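Side-chain contacts in aminopentol aminotransferase (Sphingopyxis macrogoltabida, PDB 6HBS), which catalyses the pyridoxal-phosphate-dependent deamination of aminopentol (hydrolysed fumonisin B1) to its 2-keto product, preferring pyruvate as amino acceptor: residues 282-286 and 287-291; 94-97 and 98-102; 124-127 and 128-132. One frame throughout, in Å; residues are numbered along the deposited sequence.

Contact 1: residues 282-286 and 287-291. With PLP (pyridoxal-5'-phosphate), chain E.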
# COMPACT_ATOMS: atom_id res chain seq x y z
N ILE A 282 -12.92 -12.37 -6.62
CA ILE A 282 -11.49 -12.30 -6.27
C ILE A 282 -11.35 -11.93 -4.79
O ILE A 282 -12.26 -11.39 -4.21
CB ILE A 282 -10.71 -11.31 -7.17
CG1 ILE A 282 -11.21 -9.86 -7.00
CG2 ILE A 282 -10.73 -11.78 -8.60
CD1 ILE A 282 -10.42 -8.84 -7.78
N PHE A 283 -10.19 -12.23 -4.22
CA PHE A 283 -9.86 -11.86 -2.83
C PHE A 283 -8.65 -10.92 -2.83
O PHE A 283 -7.51 -11.34 -3.06
CB PHE A 283 -9.57 -13.06 -1.92
CG PHE A 283 -9.42 -12.65 -0.47
CD1 PHE A 283 -10.53 -12.25 0.27
CD2 PHE A 283 -8.16 -12.54 0.11
CE1 PHE A 283 -10.40 -11.82 1.58
CE2 PHE A 283 -8.03 -12.12 1.43
CZ PHE A 283 -9.15 -11.77 2.16
N VAL A 284 -8.95 -9.66 -2.51
CA VAL A 284 -7.95 -8.62 -2.40
C VAL A 284 -8.30 -7.82 -1.14
O VAL A 284 -9.47 -7.58 -0.83
CB VAL A 284 -7.89 -7.75 -3.68
CG1 VAL A 284 -7.50 -8.56 -4.91
CG2 VAL A 284 -9.20 -7.01 -3.91
N THR A 285 -7.27 -7.49 -0.36
CA THR A 285 -7.48 -6.74 0.88
C THR A 285 -6.15 -6.15 1.32
O THR A 285 -5.08 -6.57 0.84
CB THR A 285 -8.05 -7.66 1.96
OG1 THR A 285 -8.69 -6.90 2.99
CG2 THR A 285 -7.01 -8.61 2.54
N GLY A 286 -6.22 -5.28 2.33
CA GLY A 286 -5.08 -4.89 3.11
C GLY A 286 -5.50 -4.20 4.39
O GLY A 286 -6.54 -3.56 4.44
N SER A 287 -4.66 -4.35 5.41
CA SER A 287 -4.85 -3.78 6.75
C SER A 287 -5.33 -2.32 6.69
O SER A 287 -6.08 -1.90 7.56
CB SER A 287 -3.55 -3.82 7.51
OG SER A 287 -3.09 -5.14 7.58
N PHE A 288 -4.77 -1.56 5.75
CA PHE A 288 -4.90 -0.12 5.77
C PHE A 288 -5.90 0.35 4.71
O PHE A 288 -6.11 1.55 4.56
CB PHE A 288 -3.54 0.54 5.58
CG PHE A 288 -2.54 0.26 6.67
CD1 PHE A 288 -2.82 0.57 8.00
CD2 PHE A 288 -1.31 -0.29 6.38
CE1 PHE A 288 -1.90 0.28 9.00
CE2 PHE A 288 -0.38 -0.55 7.38
CZ PHE A 288 -0.68 -0.27 8.70
N TRP A 289 -6.50 -0.59 3.97
CA TRP A 289 -7.33 -0.24 2.80
C TRP A 289 -8.65 0.42 3.20
O TRP A 289 -9.31 1.00 2.33
CB TRP A 289 -7.59 -1.46 1.90
CG TRP A 289 -6.37 -1.99 1.18
CD1 TRP A 289 -5.05 -1.78 1.49
CD2 TRP A 289 -6.37 -2.84 0.02
NE1 TRP A 289 -4.25 -2.42 0.58
CE2 TRP A 289 -5.03 -3.09 -0.32
CE3 TRP A 289 -7.38 -3.40 -0.77
CZ2 TRP A 289 -4.66 -3.92 -1.39
CZ3 TRP A 289 -7.02 -4.22 -1.83
CH2 TRP A 289 -5.68 -4.43 -2.15
N PHE A 290 -9.07 0.27 4.47
CA PHE A 290 -10.37 0.71 4.93
C PHE A 290 -10.25 1.95 5.84
O PHE A 290 -11.24 2.35 6.45
CB PHE A 290 -11.10 -0.46 5.61
CG PHE A 290 -11.16 -1.67 4.70
CD1 PHE A 290 -11.99 -1.66 3.60
CD2 PHE A 290 -10.27 -2.71 4.84
CE1 PHE A 290 -11.99 -2.72 2.70
CE2 PHE A 290 -10.28 -3.77 3.96
CZ PHE A 290 -11.15 -3.78 2.89
N SER A 291 -9.06 2.56 5.87
CA SER A 291 -8.80 3.70 6.73
C SER A 291 -9.56 4.95 6.24
O SER A 291 -9.52 5.30 5.05
CB SER A 291 -7.33 3.97 6.84
OG SER A 291 -6.66 2.83 7.33
N1 PLP E . 1.33 -11.18 6.87
C2 PLP E . 0.52 -11.45 7.92
C2A PLP E . 0.94 -12.48 8.95
C3 PLP E . -0.74 -10.74 8.12
O3 PLP E . -1.55 -11.02 9.19
C4 PLP E . -1.15 -9.69 7.16
C4A PLP E . -2.42 -8.94 7.40
C5 PLP E . -0.19 -9.49 6.02
C6 PLP E . 0.99 -10.24 5.95
C5A PLP E . -0.47 -8.49 4.95
O4P PLP E . -0.61 -7.17 5.46
P PLP E . -1.57 -6.16 4.64
O1P PLP E . -1.23 -4.83 5.30
O2P PLP E . -1.14 -6.26 3.17
O3P PLP E . -2.98 -6.55 4.85

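Contact 2: residues 94-97 and 98-102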
# COMPACT_ATOMS: atom_id res chain seq x y z
N ILE A 94 -18.09 6.90 5.75
CA ILE A 94 -17.71 7.82 4.65
C ILE A 94 -17.13 7.07 3.44
O ILE A 94 -17.06 7.66 2.35
CB ILE A 94 -16.79 8.98 5.08
CG1 ILE A 94 -15.39 8.52 5.44
CG2 ILE A 94 -17.41 9.80 6.20
CD1 ILE A 94 -14.41 9.65 5.54
N MET A 95 -16.74 5.80 3.62
CA MET A 95 -16.39 4.92 2.49
C MET A 95 -17.51 4.89 1.45
O MET A 95 -17.25 4.93 0.24
CB MET A 95 -16.06 3.49 2.92
CG MET A 95 -15.51 2.63 1.78
SD MET A 95 -15.14 0.96 2.33
CE MET A 95 -14.51 0.25 0.80
N VAL A 96 -18.76 4.86 1.92
CA VAL A 96 -19.92 4.85 1.05
C VAL A 96 -20.01 6.17 0.29
O VAL A 96 -20.24 6.17 -0.94
CB VAL A 96 -21.23 4.51 1.80
CG1 VAL A 96 -22.42 4.51 0.85
CG2 VAL A 96 -21.12 3.18 2.52
N ASN A 97 -19.82 7.29 0.99
CA ASN A 97 -19.85 8.62 0.39
C ASN A 97 -18.75 8.76 -0.67
O ASN A 97 -18.99 9.33 -1.73
CB ASN A 97 -19.73 9.72 1.43
CG ASN A 97 -20.91 9.68 2.39
OD1 ASN A 97 -21.05 8.75 3.16
ND2 ASN A 97 -21.80 10.63 2.27
N LEU A 98 -17.56 8.26 -0.37
CA LEU A 98 -16.44 8.34 -1.32
C LEU A 98 -16.75 7.51 -2.57
O LEU A 98 -16.57 8.02 -3.69
CB LEU A 98 -15.14 7.89 -0.65
CG LEU A 98 -13.94 7.76 -1.57
CD1 LEU A 98 -13.57 9.09 -2.20
CD2 LEU A 98 -12.78 7.15 -0.82
N ALA A 99 -17.24 6.28 -2.42
CA ALA A 99 -17.53 5.44 -3.56
C ALA A 99 -18.62 6.09 -4.42
O ALA A 99 -18.52 6.07 -5.64
CB ALA A 99 -17.92 4.05 -3.14
N GLU A 100 -19.63 6.68 -3.77
CA GLU A 100 -20.69 7.42 -4.51
C GLU A 100 -20.07 8.56 -5.31
O GLU A 100 -20.39 8.76 -6.47
CB GLU A 100 -21.78 7.95 -3.58
CG GLU A 100 -22.69 6.86 -3.09
CD GLU A 100 -23.63 7.22 -1.93
OE1 GLU A 100 -23.38 8.24 -1.25
OE2 GLU A 100 -24.59 6.45 -1.73
N ALA A 101 -19.20 9.33 -4.67
CA ALA A 101 -18.63 10.51 -5.33
C ALA A 101 -17.78 10.07 -6.53
O ALA A 101 -17.87 10.65 -7.64
CB ALA A 101 -17.84 11.35 -4.37
N PHE A 102 -16.94 9.06 -6.33
CA PHE A 102 -15.98 8.68 -7.36
C PHE A 102 -16.73 8.04 -8.53
O PHE A 102 -16.47 8.37 -9.67
CB PHE A 102 -14.87 7.81 -6.76
CG PHE A 102 -13.50 7.95 -7.38
CD1 PHE A 102 -13.33 8.13 -8.76
CD2 PHE A 102 -12.37 7.83 -6.60
CE1 PHE A 102 -12.07 8.25 -9.31
CE2 PHE A 102 -11.10 7.92 -7.16
CZ PHE A 102 -10.95 8.12 -8.52

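Contact 3: residues 124-127 and 128-132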
# COMPACT_ATOMS: atom_id res chain seq x y z
N THR A 124 -4.98 -5.73 -8.89
CA THR A 124 -6.37 -6.10 -8.70
C THR A 124 -7.06 -6.19 -10.07
O THR A 124 -7.82 -7.16 -10.32
CB THR A 124 -7.12 -5.17 -7.73
OG1 THR A 124 -6.45 -5.18 -6.45
CG2 THR A 124 -8.55 -5.62 -7.53
N ALA A 125 -6.82 -5.20 -10.95
CA ALA A 125 -7.42 -5.20 -12.28
C ALA A 125 -7.00 -6.46 -13.06
O ALA A 125 -7.82 -7.09 -13.74
CB ALA A 125 -7.05 -3.94 -13.02
N MET A 126 -5.73 -6.84 -12.93
CA MET A 126 -5.14 -8.01 -13.65
C MET A 126 -5.86 -9.30 -13.20
O MET A 126 -6.33 -10.09 -14.04
CB MET A 126 -3.65 -8.12 -13.37
CG MET A 126 -3.02 -9.40 -13.86
SD MET A 126 -1.30 -9.43 -13.46
CE MET A 126 -1.37 -10.00 -11.76
N VAL A 127 -5.97 -9.50 -11.88
CA VAL A 127 -6.62 -10.67 -11.31
C VAL A 127 -8.12 -10.69 -11.64
O VAL A 127 -8.64 -11.73 -12.08
CB VAL A 127 -6.33 -10.77 -9.80
CG1 VAL A 127 -7.13 -11.90 -9.15
CG2 VAL A 127 -4.86 -10.96 -9.53
N LEU A 128 -8.80 -9.55 -11.48
CA LEU A 128 -10.21 -9.41 -11.86
C LEU A 128 -10.41 -9.87 -13.31
O LEU A 128 -11.34 -10.63 -13.58
CB LEU A 128 -10.65 -7.95 -11.69
CG LEU A 128 -12.15 -7.67 -11.68
CD1 LEU A 128 -12.41 -6.32 -11.01
CD2 LEU A 128 -12.76 -7.64 -13.07
N ALA A 129 -9.59 -9.38 -14.24
CA ALA A 129 -9.78 -9.66 -15.67
C ALA A 129 -9.65 -11.17 -15.96
O ALA A 129 -10.45 -11.70 -16.75
CB ALA A 129 -8.84 -8.84 -16.51
N ARG A 130 -8.71 -11.85 -15.30
CA ARG A 130 -8.52 -13.26 -15.44
C ARG A 130 -9.75 -14.00 -14.87
O ARG A 130 -10.25 -14.92 -15.52
CB ARG A 130 -7.22 -13.69 -14.78
CG ARG A 130 -5.98 -13.22 -15.51
CD ARG A 130 -4.67 -13.55 -14.81
NE ARG A 130 -3.59 -13.39 -15.77
CZ ARG A 130 -2.32 -13.21 -15.45
NH1 ARG A 130 -1.96 -13.14 -14.17
NH2 ARG A 130 -1.42 -13.11 -16.42
N ALA A 131 -10.23 -13.60 -13.67
CA ALA A 131 -11.47 -14.16 -13.10
C ALA A 131 -12.68 -13.98 -14.03
O ALA A 131 -13.51 -14.89 -14.15
CB ALA A 131 -11.78 -13.58 -11.75
N HIS A 132 -12.79 -12.79 -14.63
CA HIS A 132 -13.93 -12.40 -15.43
C HIS A 132 -13.98 -13.24 -16.70
O HIS A 132 -15.06 -13.68 -17.10
CB HIS A 132 -13.86 -10.92 -15.79
CG HIS A 132 -14.95 -10.45 -16.70
ND1 HIS A 132 -16.18 -10.08 -16.24
CD2 HIS A 132 -14.99 -10.28 -18.04
CE1 HIS A 132 -16.93 -9.69 -17.26
NE2 HIS A 132 -16.22 -9.82 -18.38

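Contact 1: residues 282-286 and 287-291
The indole of W289 folds back over the peptide backbone of T285 and G286, with its CZ3 4.1 Å from V284 CB. G286 CA lies 3.5 Å from the centroid of the W289 five-membered ring, 11° off the ring normal, a CH-pi contact, while T285 C and G286 N cover the same face. The ring thus sits directly on the glycine CA. A type I turn from G286 to W289 brings the ring there, closed by W289 N to G286 O at 3.0 Å and 167°. F290 points its edge at the threonine, with CE2 3.6 Å from T285 OG1. The second subunit takes the polar ends: its N117 accepts from W289 NE1, and its H25 bonds T285 OG1. At the turn, S287 N donates to PLP O3P at 2.8 Å. Because S287 OG stands beside its own backbone N (chi1 -58°), it reaches the phosphate too, 3.0 Å from PLP O1P. G118, S119 and R233 of the second subunit also bond this PLP, giving the shared cofactor site at the dimer interface characteristic of class-III aminotransferases.

Contact 2: residues 94-97 and 98-102
E100 lies along the carbonyl of V96, one helical turn earlier, and the contact can be traced outward along its chain. CB is 3.5 Å from V96 O. With CG placed beside the backbone N (chi1 -74°), CG comes closer still, 3.3 Å from V96 O, and CD follows at 3.7 Å from that same oxygen. CD also approaches the valine side chain, 4.1 Å from V96 CG1. The chain is extended beyond CG (chi2 167°), which sets the carboxylate beside the V96 carbonyl, with OE1 3.8 Å from V96 O. Within the turn, OE2 is on the V96 CG1 side, 3.9 Å from that methyl. OE1 makes a salt bridge to NH2 of R13 of the second subunit. That arginine also packs on V96 and N97. Were E100 cut back to an alanine, R13 of the second subunit would probably lose this carboxylate partner, and V96 CG1 the contact with OE2.

V96 O has a backbone partner as well: E100 N donates to it at 2.9 Å and 162°. The carbonyl is therefore gripped by one amide while the CB, CG and CD of the same residue lie against it. Equivalent bonds run from L98 to I94, A99 to M95 and A101 to N97, and A99 CB rests 3.6 Å from M95 O. On another side of the helix, L98 packs on M295 of helix 292-307 and on F114, while A99 touches F114 and also V17 of the second subunit. The spacing of partners is the regular i to i+4 pattern of an alpha-helix, here helix 94-105, wedged between strand 111-115, helix 292-307 and the second subunit at the dimer interface.

Contact 3: residues 124-127 and 128-132
M126 and R130 form an i to i+4 pair in helix 118-133, the alpha-helix that follows strand 111-115 and packs against the seven-stranded sheet of this class-III aminotransferase. Its first residues, G118 and S119, belong to the cofactor site, but the pair lies further along the helix. The sheet side is made by small and apolar residues: A125 and A129 rest on strands 189-194 and 226-230, and L128 touches L226 and L269.

Backbone bonds set the spacing. R130 N donates to M126 O at 3.2 Å and 159°, a longer bond than that of A131 N to V127 O, which measures 2.9 Å. L128 N reaches T124 O at 2.8 Å, and L128 CB also comes close to that oxygen, 3.2 Å from T124 O, so the carbonyl is covered by both the amide and the methylene of one residue.

The side chains of M126 and R130 run alongside each other and point the same way. The arginine is extended from CG to NE, which carries its guanidinium out beside the methionine. M126 CG lies over one guanidinium face, 3.8 Å above the plane and offset toward the rim, an apolar cover of a charged group. NE and NH2 face elsewhere: NE donates to K136 O, and NH2 makes a weak bond to H166 O, ties that would limit turning of the flat group. P150 of the second subunit packs on M126 and L160 of that subunit on R130. The methionine, whose CG is anti to the backbone N (chi1 170°), then bends at its third torsion (chi3 83°). This curls the thioether around one nitrogen, with M126 SD 3.8 Å and M126 CE 4.0 Å from R130 NH1.

How the contacts relate
Contact 1 touches both of the others, which do not touch each other. Its centre lies about 16 Å from each of theirs, whereas the centres of contacts 2 and 3 are about 23 Å apart, with nearest atoms about 12 Å apart. Toward contact 3, I282 CG2 packs on V127 CG1 at 3.6 Å, and I282 CD1 on T124 CG2 at 3.7 Å. Toward contact 2, F290 CD1 meets M95 CE at 4.2 Å. Contact 1 alone bonds PLP: the side chain of A125 in contact 3 is about 10 Å from a PLP, and that of M95 in contact 2 about 14 Å. All three contacts also face the second subunit.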